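Local coordinates for AT-rich interactive domain-containing protein 4 (Arabidopsis thaliana, PDB 6LQF), which recognises both DNA and the trimethylated histone H3 tail through an ARID-PHD cassette and regulates the floral transition, at residues E27-D32 with L120-A125; E53-V58 with L64-L69; R71-R76 with R113-Y118. One frame throughout, in Å; residues are numbered along the deposited sequence.

Interaction 1 of 3, residues E27-D32 with L120-A125. With ZN (zinc ion), chain E.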
loop_
_atom_site.group_PDB
_atom_site.type_symbol
_atom_site.label_atom_id
_atom_site.label_comp_id
_atom_site.label_asym_id
_atom_site.label_seq_id
_atom_site.Cartn_x
_atom_site.Cartn_y
_atom_site.Cartn_z
ATOM N N GLU A 27 16.563 -0.402 -1.455
ATOM C CA GLU A 27 17.501 0.360 -2.285
ATOM C C GLU A 27 17.263 0.088 -3.777
ATOM O O GLU A 27 17.247 1.032 -4.604
ATOM C CB GLU A 27 18.928 0.050 -1.880
ATOM C CG GLU A 27 19.930 0.568 -2.880
ATOM C CD GLU A 27 21.181 1.060 -2.203
ATOM O OE1 GLU A 27 22.110 1.418 -2.963
ATOM O OE2 GLU A 27 21.223 1.083 -0.934
ATOM N N GLU A 28 17.076 -1.172 -4.154
ATOM C CA GLU A 28 16.781 -1.491 -5.537
ATOM C C GLU A 28 15.490 -0.813 -6.006
ATOM O O GLU A 28 15.439 -0.273 -7.109
ATOM C CB GLU A 28 16.650 -2.999 -5.721
ATOM C CG GLU A 28 16.408 -3.356 -7.170
ATOM C CD GLU A 28 16.406 -4.857 -7.452
ATOM O OE1 GLU A 28 16.856 -5.652 -6.592
ATOM O OE2 GLU A 28 15.967 -5.223 -8.561
ATOM N N PHE A 29 14.452 -0.818 -5.161
ATOM C CA PHE A 29 13.219 -0.122 -5.506
ATOM C C PHE A 29 13.446 1.376 -5.728
ATOM O O PHE A 29 13.023 1.911 -6.764
ATOM C CB PHE A 29 12.174 -0.353 -4.397
ATOM C CG PHE A 29 10.959 0.449 -4.581
ATOM C CD1 PHE A 29 9.968 0.018 -5.469
ATOM C CD2 PHE A 29 10.768 1.628 -3.877
ATOM C CE1 PHE A 29 8.802 0.813 -5.690
ATOM C CE2 PHE A 29 9.569 2.397 -4.089
ATOM C CZ PHE A 29 8.620 1.969 -4.983
ATOM N N LEU A 30 14.070 2.041 -4.757
ATOM C CA LEU A 30 14.202 3.487 -4.849
ATOM C C LEU A 30 15.062 3.896 -6.044
ATOM O O LEU A 30 14.759 4.891 -6.716
ATOM C CB LEU A 30 14.794 4.056 -3.560
ATOM C CG LEU A 30 13.833 3.995 -2.358
ATOM C CD1 LEU A 30 14.576 4.409 -1.074
ATOM C CD2 LEU A 30 12.563 4.882 -2.568
ATOM N N ARG A 31 16.095 3.124 -6.346
ATOM C CA ARG A 31 16.906 3.448 -7.517
ATOM C C ARG A 31 16.093 3.279 -8.784
ATOM O O ARG A 31 16.224 4.099 -9.714
ATOM C CB ARG A 31 18.186 2.593 -7.519
ATOM C CG ARG A 31 19.131 2.999 -6.394
ATOM C CD ARG A 31 20.461 2.290 -6.568
ATOM N NE ARG A 31 21.367 2.617 -5.477
ATOM C CZ ARG A 31 22.141 3.709 -5.457
ATOM N NH1 ARG A 31 22.079 4.584 -6.452
ATOM N NH2 ARG A 31 22.929 3.954 -4.413
ATOM N N ASP A 32 15.206 2.279 -8.813
ATOM C CA ASP A 32 14.361 2.120 -10.001
ATOM C C ASP A 32 13.337 3.266 -10.104
ATOM O O ASP A 32 13.043 3.745 -11.227
ATOM C CB ASP A 32 13.641 0.752 -9.991
ATOM C CG ASP A 32 13.126 0.389 -11.313
ATOM O OD1 ASP A 32 13.863 0.331 -12.310
ATOM O OD2 ASP A 32 11.908 0.149 -11.368
ATOM N N LEU A 120 2.452 7.269 -8.835
ATOM C CA LEU A 120 1.307 6.795 -9.609
ATOM C C LEU A 120 1.672 6.323 -11.024
ATOM O O LEU A 120 1.292 5.219 -11.470
ATOM C CB LEU A 120 0.269 7.893 -9.659
ATOM C CG LEU A 120 -0.991 7.451 -10.357
ATOM C CD1 LEU A 120 -1.629 6.201 -9.753
ATOM C CD2 LEU A 120 -1.957 8.626 -10.238
ATOM N N GLU A 121 2.456 7.146 -11.737
ATOM C CA GLU A 121 2.930 6.713 -13.045
ATOM C C GLU A 121 3.790 5.466 -12.945
ATOM O O GLU A 121 3.704 4.561 -13.759
ATOM C CB GLU A 121 3.728 7.844 -13.713
ATOM C CG GLU A 121 2.817 9.026 -13.993
ATOM C CD GLU A 121 3.526 10.205 -14.646
ATOM O OE1 GLU A 121 4.788 10.225 -14.713
ATOM O OE2 GLU A 121 2.783 11.097 -15.115
ATOM N N TYR A 122 4.615 5.441 -11.902
ATOM C CA TYR A 122 5.428 4.229 -11.654
ATOM C C TYR A 122 4.569 2.996 -11.477
ATOM O O TYR A 122 4.853 1.944 -12.049
ATOM C CB TYR A 122 6.325 4.447 -10.440
ATOM C CG TYR A 122 7.309 3.309 -10.176
ATOM C CD1 TYR A 122 6.925 2.181 -9.406
ATOM C CD2 TYR A 122 8.613 3.383 -10.662
ATOM C CE1 TYR A 122 7.783 1.158 -9.188
ATOM C CE2 TYR A 122 9.524 2.358 -10.428
ATOM C CZ TYR A 122 9.094 1.262 -9.707
ATOM O OH TYR A 122 9.969 0.229 -9.482
ATOM N N GLU A 123 3.501 3.135 -10.694
ATOM C CA GLU A 123 2.589 1.985 -10.475
ATOM C C GLU A 123 2.042 1.470 -11.815
ATOM O O GLU A 123 2.054 0.261 -12.064
ATOM C CB GLU A 123 1.424 2.390 -9.574
ATOM C CG GLU A 123 0.418 1.226 -9.346
ATOM C CD GLU A 123 -0.956 1.741 -8.821
ATOM O OE1 GLU A 123 -1.009 2.441 -7.782
ATOM O OE2 GLU A 123 -1.988 1.451 -9.450
ATOM N N TYR A 124 1.579 2.400 -12.662
ATOM C CA TYR A 124 1.022 1.979 -13.952
ATOM C C TYR A 124 2.083 1.273 -14.836
ATOM O O TYR A 124 1.769 0.391 -15.639
ATOM C CB TYR A 124 0.462 3.174 -14.711
ATOM C CG TYR A 124 -0.708 3.925 -14.066
ATOM C CD1 TYR A 124 -1.516 3.345 -13.100
ATOM C CD2 TYR A 124 -0.943 5.262 -14.401
ATOM C CE1 TYR A 124 -2.598 4.067 -12.536
ATOM C CE2 TYR A 124 -1.986 5.977 -13.845
ATOM C CZ TYR A 124 -2.806 5.392 -12.913
ATOM O OH TYR A 124 -3.826 6.185 -12.398
ATOM N N ALA A 125 3.344 1.692 -14.706
ATOM C CA ALA A 125 4.397 1.091 -15.544
ATOM C C ALA A 125 5.024 -0.182 -14.978
ATOM O O ALA A 125 5.982 -0.709 -15.555
ATOM C CB ALA A 125 5.504 2.103 -15.797
HETATM ZN ZN ZN E . 11.139 -0.341 -13.232
#
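Tyr122 of helix 120-124 reaches across to Phe29 and Asp32, neighbours one turn apart on helix 26-39, and almost every atom of its outer half has a partner. From CB, which points toward the facing helix, CG anti to the backbone N (chi1 -174°) carries the ring across toward helix 26-39, the CA atoms of Asp32 and Tyr122 being 9.3 Å apart. Along one flank, Tyr122 CE1 packs on Phe29 CE1 at 3.7 Å. The two rings are steeply inclined, their planes 75° apart and their centroids separated by 5.5 Å, and meet obliquely. Along the other flank, Tyr122 CE2 passes 3.4 Å from Asp32 OD2, which lies at the edge of the phenol near its plane. At the tip, Tyr122 OH donates a 2.7 Å hydrogen bond to the anti lone pair of Asp32 OD2. The carboxylate is turned nearly perpendicular to the ring, at 77°. The same oxygen, Asp32 OD2, coordinates the zinc ion at 2.1 Å, whereas Asp32 OD1 stays 3.0 Å from the metal, so the aspartate binds through one oxygen. Metal and phenol would be expected to draw negative charge toward OD2; Arg18 NH1 bonds to the phenol oxygen and may make it a stronger donor. Tyr122 serves a second ligand as well, its backbone O bonding to ND1 of His126, whose NE2 binds the zinc. Tyr122 is thus a second-shell residue that positions two first-shell ones. With His14, Cys16 and His126 completing the coordination, this is a four-residue zinc site, probably structural, tying the chain ahead of helix 26-39 and the chain following helix 120-124 to the helical core.

Interaction 2 of 3, residues E53-V58 with L64-L69. With nucleotides of chain C.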
loop_
_atom_site.group_PDB
_atom_site.type_symbol
_atom_site.label_atom_id
_atom_site.label_comp_id
_atom_site.label_asym_id
_atom_site.label_seq_id
_atom_site.Cartn_x
_atom_site.Cartn_y
_atom_site.Cartn_z
ATOM N N GLU A 53 19.809 11.458 -0.974
ATOM C CA GLU A 53 18.989 12.672 -0.935
ATOM C C GLU A 53 17.547 12.539 -1.499
ATOM O O GLU A 53 16.832 13.549 -1.621
ATOM C CB GLU A 53 19.671 13.785 -1.722
ATOM C CG GLU A 53 21.146 14.011 -1.343
ATOM C CD GLU A 53 21.329 14.772 -0.026
ATOM O OE1 GLU A 53 22.474 14.809 0.479
ATOM O OE2 GLU A 53 20.343 15.332 0.500
ATOM N N PHE A 54 17.156 11.330 -1.892
ATOM C CA PHE A 54 15.848 11.104 -2.547
ATOM C C PHE A 54 14.884 10.422 -1.600
ATOM O O PHE A 54 15.273 9.407 -0.983
ATOM C CB PHE A 54 16.042 10.241 -3.783
ATOM C CG PHE A 54 14.761 9.867 -4.449
ATOM C CD1 PHE A 54 14.112 10.757 -5.264
ATOM C CD2 PHE A 54 14.214 8.633 -4.238
ATOM C CE1 PHE A 54 12.912 10.438 -5.864
ATOM C CE2 PHE A 54 13.008 8.270 -4.814
ATOM C CZ PHE A 54 12.340 9.224 -5.658
ATOM N N PRO A 55 13.633 10.881 -1.499
ATOM C CA PRO A 55 13.086 12.115 -2.109
ATOM C C PRO A 55 13.336 13.319 -1.227
ATOM O O PRO A 55 13.676 13.171 -0.080
ATOM C CB PRO A 55 11.590 11.828 -2.177
ATOM C CG PRO A 55 11.342 11.040 -0.904
ATOM C CD PRO A 55 12.582 10.126 -0.787
ATOM N N ASP A 56 13.183 14.521 -1.779
ATOM C CA ASP A 56 13.261 15.747 -0.996
ATOM C C ASP A 56 11.903 16.138 -0.485
ATOM O O ASP A 56 11.303 17.126 -0.927
ATOM C CB ASP A 56 13.819 16.861 -1.878
ATOM C CG ASP A 56 14.130 18.123 -1.114
ATOM O OD1 ASP A 56 14.135 18.110 0.136
ATOM O OD2 ASP A 56 14.397 19.142 -1.787
ATOM N N ALA A 57 11.355 15.307 0.366
ATOM C CA ALA A 57 10.019 15.471 0.942
ATOM C C ALA A 57 10.092 14.923 2.357
ATOM O O ALA A 57 10.746 13.908 2.640
ATOM C CB ALA A 57 8.923 14.757 0.170
ATOM N N VAL A 58 9.394 15.610 3.237
ATOM C CA VAL A 58 9.400 15.297 4.670
ATOM C C VAL A 58 7.951 15.091 5.114
ATOM O O VAL A 58 7.038 15.834 4.706
ATOM C CB VAL A 58 10.031 16.434 5.446
ATOM C CG1 VAL A 58 9.924 16.236 6.960
ATOM C CG2 VAL A 58 11.476 16.579 5.027
ATOM N N LEU A 64 10.269 11.284 3.577
ATOM C CA LEU A 64 9.144 10.457 3.154
ATOM C C LEU A 64 9.561 9.031 2.758
ATOM O O LEU A 64 10.469 8.877 1.933
ATOM C CB LEU A 64 8.490 11.174 1.983
ATOM C CG LEU A 64 7.307 10.434 1.379
ATOM C CD1 LEU A 64 6.154 10.401 2.370
ATOM C CD2 LEU A 64 6.939 11.164 0.099
ATOM N N ASP A 65 8.903 8.021 3.343
ATOM C CA ASP A 65 9.217 6.594 3.112
ATOM C C ASP A 65 8.418 6.029 1.932
ATOM O O ASP A 65 7.316 5.431 2.101
ATOM C CB ASP A 65 8.910 5.808 4.404
ATOM C CG ASP A 65 9.114 4.303 4.277
ATOM O OD1 ASP A 65 9.579 3.798 3.230
ATOM O OD2 ASP A 65 8.813 3.623 5.296
ATOM N N LEU A 66 8.935 6.224 0.741
ATOM C CA LEU A 66 8.202 5.847 -0.484
ATOM C C LEU A 66 8.068 4.355 -0.651
ATOM O O LEU A 66 7.080 3.871 -1.239
ATOM C CB LEU A 66 8.905 6.412 -1.735
ATOM C CG LEU A 66 8.863 7.890 -1.903
ATOM C CD1 LEU A 66 9.851 8.260 -3.004
ATOM C CD2 LEU A 66 7.462 8.272 -2.359
ATOM N N PHE A 67 9.052 3.585 -0.146
ATOM C CA PHE A 67 8.981 2.129 -0.298
ATOM C C PHE A 67 7.791 1.517 0.418
ATOM O O PHE A 67 7.026 0.712 -0.171
ATOM C CB PHE A 67 10.286 1.550 0.251
ATOM C CG PHE A 67 10.438 0.072 0.073
ATOM C CD1 PHE A 67 10.262 -0.544 -1.162
ATOM C CD2 PHE A 67 10.801 -0.704 1.154
ATOM C CE1 PHE A 67 10.468 -1.928 -1.305
ATOM C CE2 PHE A 67 10.995 -2.088 0.988
ATOM C CZ PHE A 67 10.863 -2.657 -0.240
ATOM N N ASN A 68 7.589 1.914 1.675
ATOM C CA ASN A 68 6.465 1.311 2.392
ATOM C C ASN A 68 5.155 1.921 1.938
ATOM O O ASN A 68 4.151 1.203 1.906
ATOM C CB ASN A 68 6.657 1.441 3.886
ATOM C CG ASN A 68 7.699 0.441 4.379
ATOM O OD1 ASN A 68 7.508 -0.778 4.161
ATOM N ND2 ASN A 68 8.798 0.908 4.941
ATOM N N LEU A 69 5.146 3.208 1.519
ATOM C CA LEU A 69 3.922 3.804 0.981
ATOM C C LEU A 69 3.488 2.989 -0.252
ATOM O O LEU A 69 2.292 2.599 -0.407
ATOM C CB LEU A 69 4.205 5.287 0.601
ATOM C CG LEU A 69 3.130 5.994 -0.245
ATOM C CD1 LEU A 69 1.826 5.951 0.540
ATOM C CD2 LEU A 69 3.533 7.477 -0.504
ATOM P P DT C 3 7.123 18.817 2.139
ATOM O OP1 DT C 3 8.333 18.054 2.288
ATOM O OP2 DT C 3 6.059 18.309 1.346
ATOM O "O5'" DT C 3 6.530 19.172 3.561
ATOM C "C5'" DT C 3 7.384 19.685 4.564
ATOM C "C4'" DT C 3 6.621 20.041 5.815
ATOM O "O4'" DT C 3 5.769 21.159 5.532
ATOM C "C3'" DT C 3 5.722 18.957 6.421
ATOM O "O3'" DT C 3 6.141 18.830 7.772
ATOM C "C2'" DT C 3 4.330 19.554 6.341
ATOM C "C1'" DT C 3 4.607 21.038 6.308
ATOM N N1 DT C 3 3.594 21.839 5.658
ATOM C C2 DT C 3 3.144 22.982 6.268
ATOM O O2 DT C 3 3.458 23.299 7.394
ATOM N N3 DT C 3 2.227 23.688 5.539
ATOM C C4 DT C 3 1.783 23.406 4.266
ATOM O O4 DT C 3 0.982 24.143 3.723
ATOM C C5 DT C 3 2.336 22.218 3.671
ATOM C C7 DT C 3 1.910 21.829 2.292
ATOM C C6 DT C 3 3.227 21.522 4.376
#
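With its CG anti to the carbonyl carbon (chi1 -69°) and CD1 extended beyond it (chi2 168°), Leu66 sends one methyl out to Phe54 and Pro55. Phe54, whose CG lies anti to its own backbone N (chi1 175°), brings CE2 to 3.6 Å from Leu66 CD1, the two side chains crossing at about a right angle. Pro55, entered through a cis peptide bond, and Leu66 reach toward each other, Pro55 CG 3.8 Å from Leu66 CD1; Pro55 CB also covers part of one face of the Phe54 ring. Leu64 packs on Ala57, CB to CB at 4.0 Å. Beside this apolar patch runs a single backbone bond: Leu64 N donates to Ala57 O at 2.8 Å. The nitrogen of the same peptide group, Val58 N, donates at 2.8 Å to OP1 of nucleotide DT3 in chain C, so one peptide unit bonds to Leu64 at one end and to the DNA phosphate at the other. Asp65 is the N-cap of helix 66-74, OD1 accepting from Asn68 N, while OD2 uses its syn lone pair for Asn68 ND2 at 2.7 Å and also takes Arg96 N. The Ala57-Leu64 bond extends the antiparallel hairpin 58-59/62-63 by one pair, within the loop joining helices 26-39 and 66-74; this loop meets the phosphate backbone of DNA, as in other ARID domains.

Interaction 3 of 3, residues R71-R76 with R113-Y118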
loop_
_atom_site.group_PDB
_atom_site.type_symbol
_atom_site.label_atom_id
_atom_site.label_comp_id
_atom_site.label_asym_id
_atom_site.label_seq_id
_atom_site.Cartn_x
_atom_site.Cartn_y
_atom_site.Cartn_z
ATOM N N ARG A 71 4.381 -0.162 -1.172
ATOM C CA ARG A 71 4.008 -1.571 -0.875
ATOM C C ARG A 71 2.601 -1.652 -0.290
ATOM O O ARG A 71 1.814 -2.547 -0.679
ATOM C CB ARG A 71 5.011 -2.211 0.065
ATOM C CG ARG A 71 6.350 -2.406 -0.653
ATOM C CD ARG A 71 7.293 -3.326 0.031
ATOM N NE ARG A 71 7.621 -2.871 1.355
ATOM C CZ ARG A 71 8.383 -3.575 2.193
ATOM N NH1 ARG A 71 8.855 -4.766 1.818
ATOM N NH2 ARG A 71 8.668 -3.101 3.402
ATOM N N GLU A 72 2.264 -0.717 0.597
ATOM C CA GLU A 72 0.962 -0.811 1.239
ATOM C C GLU A 72 -0.170 -0.509 0.256
ATOM O O GLU A 72 -1.278 -1.097 0.327
ATOM C CB GLU A 72 0.865 0.132 2.426
ATOM C CG GLU A 72 1.774 -0.285 3.593
ATOM C CD GLU A 72 1.626 -1.766 4.015
ATOM O OE1 GLU A 72 0.483 -2.277 4.053
ATOM O OE2 GLU A 72 2.648 -2.452 4.343
ATOM N N VAL A 73 0.058 0.362 -0.696
ATOM C CA VAL A 73 -0.992 0.720 -1.651
ATOM C C VAL A 73 -1.139 -0.332 -2.734
ATOM O O VAL A 73 -2.302 -0.743 -3.029
ATOM C CB VAL A 73 -0.709 2.098 -2.295
ATOM C CG1 VAL A 73 -1.671 2.359 -3.499
ATOM C CG2 VAL A 73 -0.904 3.172 -1.232
ATOM N N VAL A 74 -0.026 -0.863 -3.257
ATOM C CA VAL A 74 -0.217 -1.793 -4.375
ATOM C C VAL A 74 -0.737 -3.135 -3.838
ATOM O O VAL A 74 -1.458 -3.843 -4.549
ATOM C CB VAL A 74 1.012 -1.994 -5.243
ATOM C CG1 VAL A 74 1.392 -0.627 -5.842
ATOM C CG2 VAL A 74 2.214 -2.566 -4.436
ATOM N N SER A 75 -0.419 -3.472 -2.580
ATOM C CA SER A 75 -0.939 -4.743 -1.985
ATOM C C SER A 75 -2.451 -4.692 -1.827
ATOM O O SER A 75 -3.084 -5.764 -1.703
ATOM C CB SER A 75 -0.280 -5.014 -0.660
ATOM O OG SER A 75 -0.691 -4.116 0.337
ATOM N N ARG A 76 -3.028 -3.486 -1.844
ATOM C CA ARG A 76 -4.481 -3.320 -1.713
ATOM C C ARG A 76 -5.185 -3.007 -3.028
ATOM O O ARG A 76 -6.396 -2.700 -3.050
ATOM C CB ARG A 76 -4.795 -2.236 -0.699
ATOM C CG ARG A 76 -4.395 -2.707 0.716
ATOM C CD ARG A 76 -4.571 -1.616 1.709
ATOM N NE ARG A 76 -4.404 -2.107 3.080
ATOM C CZ ARG A 76 -3.231 -2.230 3.688
ATOM N NH1 ARG A 76 -2.111 -1.926 3.056
ATOM N NH2 ARG A 76 -3.169 -2.670 4.937
ATOM N N ARG A 113 -1.432 12.796 -2.121
ATOM C CA ARG A 113 -0.740 13.770 -2.964
ATOM C C ARG A 113 0.692 13.299 -3.249
ATOM O O ARG A 113 1.182 13.383 -4.375
ATOM C CB ARG A 113 -0.761 15.131 -2.287
ATOM C CG ARG A 113 -2.103 15.838 -2.284
ATOM C CD ARG A 113 -2.004 17.333 -1.917
ATOM N NE ARG A 113 -1.351 17.562 -0.628
ATOM C CZ ARG A 113 -0.047 17.787 -0.482
ATOM N NH1 ARG A 113 0.744 17.792 -1.542
ATOM N NH2 ARG A 113 0.471 17.989 0.716
ATOM N N HIS A 114 1.370 12.754 -2.237
ATOM C CA HIS A 114 2.739 12.291 -2.478
ATOM C C HIS A 114 2.726 11.076 -3.403
ATOM O O HIS A 114 3.658 10.908 -4.205
ATOM C CB HIS A 114 3.430 11.882 -1.183
ATOM C CG HIS A 114 3.827 13.024 -0.285
ATOM N ND1 HIS A 114 4.480 14.143 -0.746
ATOM C CD2 HIS A 114 3.741 13.162 1.066
ATOM C CE1 HIS A 114 4.755 14.938 0.273
ATOM N NE2 HIS A 114 4.320 14.368 1.385
ATOM N N TYR A 115 1.679 10.217 -3.285
ATOM C CA TYR A 115 1.646 9.063 -4.148
ATOM C C TYR A 115 1.459 9.528 -5.591
ATOM O O TYR A 115 2.146 9.054 -6.505
ATOM C CB TYR A 115 0.502 8.122 -3.738
ATOM C CG TYR A 115 0.619 6.745 -4.352
ATOM C CD1 TYR A 115 0.194 6.482 -5.672
ATOM C CD2 TYR A 115 1.133 5.698 -3.621
ATOM C CE1 TYR A 115 0.290 5.214 -6.226
ATOM C CE2 TYR A 115 1.217 4.455 -4.169
ATOM C CZ TYR A 115 0.802 4.213 -5.456
ATOM O OH TYR A 115 0.923 2.936 -5.970
ATOM N N GLU A 116 0.536 10.467 -5.798
ATOM C CA GLU A 116 0.377 11.056 -7.124
ATOM C C GLU A 116 1.677 11.644 -7.683
ATOM O O GLU A 116 1.986 11.463 -8.863
ATOM C CB GLU A 116 -0.678 12.155 -7.076
ATOM C CG GLU A 116 -2.061 11.553 -6.986
ATOM C CD GLU A 116 -3.158 12.588 -6.841
ATOM O OE1 GLU A 116 -2.870 13.724 -6.393
ATOM O OE2 GLU A 116 -4.313 12.256 -7.171
ATOM N N THR A 117 2.448 12.354 -6.862
ATOM C CA THR A 117 3.709 12.971 -7.323
ATOM C C THR A 117 4.762 11.928 -7.699
ATOM O O THR A 117 5.397 12.016 -8.771
ATOM C CB THR A 117 4.226 13.882 -6.191
ATOM O OG1 THR A 117 3.225 14.888 -5.937
ATOM C CG2 THR A 117 5.587 14.573 -6.548
ATOM N N TYR A 118 5.018 10.954 -6.801
ATOM C CA TYR A 118 6.187 10.115 -6.954
ATOM C C TYR A 118 5.907 8.750 -7.545
ATOM O O TYR A 118 6.803 8.123 -8.147
ATOM C CB TYR A 118 6.884 9.912 -5.594
ATOM C CG TYR A 118 7.570 11.137 -5.070
ATOM C CD1 TYR A 118 8.839 11.488 -5.546
ATOM C CD2 TYR A 118 6.964 11.944 -4.101
ATOM C CE1 TYR A 118 9.484 12.621 -5.077
ATOM C CE2 TYR A 118 7.612 13.085 -3.596
ATOM C CZ TYR A 118 8.869 13.416 -4.119
ATOM O OH TYR A 118 9.534 14.525 -3.631
#
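Tyr115 OH is hydrogen-bonded to Glu123 OE1 of helix 120-124, and two methyl groups of the facing segment 71-76 pack against the same oxygen, Val73 CG1 at 3.6 Å and Val74 CG1 also at 3.6 Å. The contact is a helix-helix packing in the core of the ARID domain, joining the later part of helix 66-74 to helix 107-118. The ring of Tyr115 carries it. Its CG is anti to the backbone N (chi1 -165°), which directs the phenol toward helix 66-74, and it meets Val73 coming from the opposite direction. Val73 offers its whole branch point: CB lies 3.6 Å and CG2 3.8 Å from Tyr115 CE2, while CG1 lies near both CE2 and OH. The approach to the ring is oblique. Val74, by contrast, crosses the phenol at about a right angle and touches its oxygen alone. Phe79 lies nearly parallel to the tyrosine ring, and Glu123, which also accepts from the backbone N of Phe79, thereby ties that loop to the same hydroxyl. Segment 71-76 also presents polar groups to the bound histone peptide. Arg76 NH1 bonds to Glu72 OE1 at 2.8 Å, using the anti lone pair, and to Glu72 O at 3.0 Å, both partners in the guanidinium plane. Glu72 has further charged partners in Lys94 and a basic side chain of the peptide, while Arg76 NE bonds to the peptide backbone; the two residues, paired with each other, thus both contact this ligand. On the facing helix, Arg113 O accepts twice, from Thr117 N and from Thr117 OG1 at 3.0 Å, the two donors reaching it from opposite faces of its carbonyl plane.

In the fold
All three contacts are buried and belong to the ARID domain, but each borders a different ligand: zinc, a DNA phosphate, the histone peptide. Interaction 1 combines aromatic packing with metal chemistry, its nearest atom about 13 Å from the DNA; interaction 2 is leucine and proline packing beside a backbone amide that binds phosphate; interaction 3 is valine-on-tyrosine packing, with the histone peptide at its polar margin. Interactions 2 and 3 share helix 66-74, and Tyr118 of helix 107-118 packs on Pro55, Ala57 and Leu66. Phe29 of interaction 1 continues onto Phe67, and Leu30 onto Leu66. Interactions 1 and 3 meet through Glu123 and Tyr115, on consecutive helices.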